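Local coordinates for glutathione peroxidase (PDB 6VPD), which probably reduces hydroperoxides to alcohols with reduced thioredoxin as the electron donor, as a member of the glutathione peroxidase family, at residues Val73-Ala76 against Ile77-Glu80. Numbering follows the deposited sequence.
Sequences VYQA and IKKE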
# COMPACT_ATOMS: atom_id res chain seq x y z
N VAL A 73 -14.14 -2.34 -13.04
CA VAL A 73 -15.12 -2.94 -12.14
C VAL A 73 -16.46 -2.20 -12.23
O VAL A 73 -17.52 -2.80 -12.09
CB VAL A 73 -14.58 -2.98 -10.70
CG1 VAL A 73 -15.58 -3.63 -9.75
CG2 VAL A 73 -13.26 -3.72 -10.66
N TYR A 74 -16.42 -0.90 -12.48
CA TYR A 74 -17.65 -0.10 -12.54
C TYR A 74 -18.42 -0.34 -13.83
O TYR A 74 -19.65 -0.31 -13.83
CB TYR A 74 -17.31 1.38 -12.43
CG TYR A 74 -18.50 2.30 -12.55
CD1 TYR A 74 -19.52 2.29 -11.60
CD2 TYR A 74 -18.59 3.21 -13.60
CE1 TYR A 74 -20.59 3.15 -11.70
CE2 TYR A 74 -19.65 4.08 -13.71
CZ TYR A 74 -20.65 4.05 -12.76
OH TYR A 74 -21.71 4.91 -12.88
N GLN A 75 -17.71 -0.50 -14.96
CA GLN A 75 -18.42 -0.86 -16.19
C GLN A 75 -19.03 -2.25 -16.07
O GLN A 75 -20.21 -2.43 -16.38
CB GLN A 75 -17.48 -0.79 -17.40
CG GLN A 75 -16.86 0.56 -17.65
CD GLN A 75 -17.86 1.64 -18.04
OE1 GLN A 75 -19.07 1.40 -18.09
NE2 GLN A 75 -17.35 2.83 -18.31
N ALA A 76 -18.25 -3.23 -15.62
CA ALA A 76 -18.71 -4.59 -15.41
C ALA A 76 -20.04 -4.60 -14.66
O ALA A 76 -21.09 -4.86 -15.25
CB ALA A 76 -17.67 -5.40 -14.64
N ILE A 77 -20.00 -4.27 -13.36
CA ILE A 77 -21.20 -4.33 -12.54
C ILE A 77 -22.31 -3.43 -13.08
O ILE A 77 -23.49 -3.71 -12.87
CB ILE A 77 -20.81 -3.99 -11.09
CG1 ILE A 77 -19.83 -5.04 -10.58
CG2 ILE A 77 -22.04 -3.93 -10.19
CD1 ILE A 77 -19.04 -4.56 -9.40
N LYS A 78 -21.97 -2.34 -13.78
CA LYS A 78 -23.01 -1.53 -14.42
C LYS A 78 -23.80 -2.36 -15.44
O LYS A 78 -25.04 -2.25 -15.51
CB LYS A 78 -22.39 -0.30 -15.10
CG LYS A 78 -23.19 0.98 -14.90
CD LYS A 78 -22.42 2.20 -15.38
CE LYS A 78 -22.64 2.44 -16.87
NZ LYS A 78 -24.10 2.66 -17.15
N LYS A 79 -23.12 -3.21 -16.21
CA LYS A 79 -23.80 -4.07 -17.17
C LYS A 79 -24.71 -5.07 -16.47
O LYS A 79 -25.92 -5.10 -16.69
CB LYS A 79 -22.77 -4.79 -18.04
CG LYS A 79 -21.87 -3.86 -18.86
CD LYS A 79 -20.71 -4.62 -19.54
CE LYS A 79 -19.90 -3.71 -20.47
NZ LYS A 79 -18.75 -4.43 -21.11
N GLU A 80 -24.12 -5.91 -15.60
CA GLU A 80 -24.88 -6.90 -14.84
C GLU A 80 -26.06 -6.28 -14.08
O GLU A 80 -27.14 -6.87 -14.03
CB GLU A 80 -23.96 -7.61 -13.85
CG GLU A 80 -22.72 -8.23 -14.46
CD GLU A 80 -22.49 -9.64 -13.96
OE1 GLU A 80 -23.00 -10.58 -14.61
OE2 GLU A 80 -21.80 -9.81 -12.92
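Lys78 sets its CD over one face of the Tyr74 ring, its chain passing at a slant to it, a CH-pi contact between residues one helical turn apart. That CD sits 4.1 Å from the centroid of the Tyr74 ring, 29° off the ring normal and displaced toward the phenol end, nearest CE2 and CZ. A chi1 of 177° puts the Tyr74 CG anti to the backbone N, and chi2 of 65° turns a face to Lys78, whose chain bends at chi3 and chi4, rises from the ring beyond CD and leads its ammonium group away. On the same flank Gln75 runs alongside Lys78, its OE1 3.9 Å from Lys78 CE. These residues belong to the last turns of helix 64-80, the crossover helix of a right-handed beta-alpha-beta unit between the parallel strands 51-58 and 85-92 of the thioredoxin fold. Tyr74 also packs on Phe85 and Val87 of the latter strand. The buried flank is aliphatic: Val73 and Ile77 point the same way, CG1 of Val73 3.6 Å from CD1 of Ile77, and both side chains meet helix 176-188. Successive i to i+4 backbone bonds hold this spacing, among them Ile77 N to Val73 O at 3.2 Å.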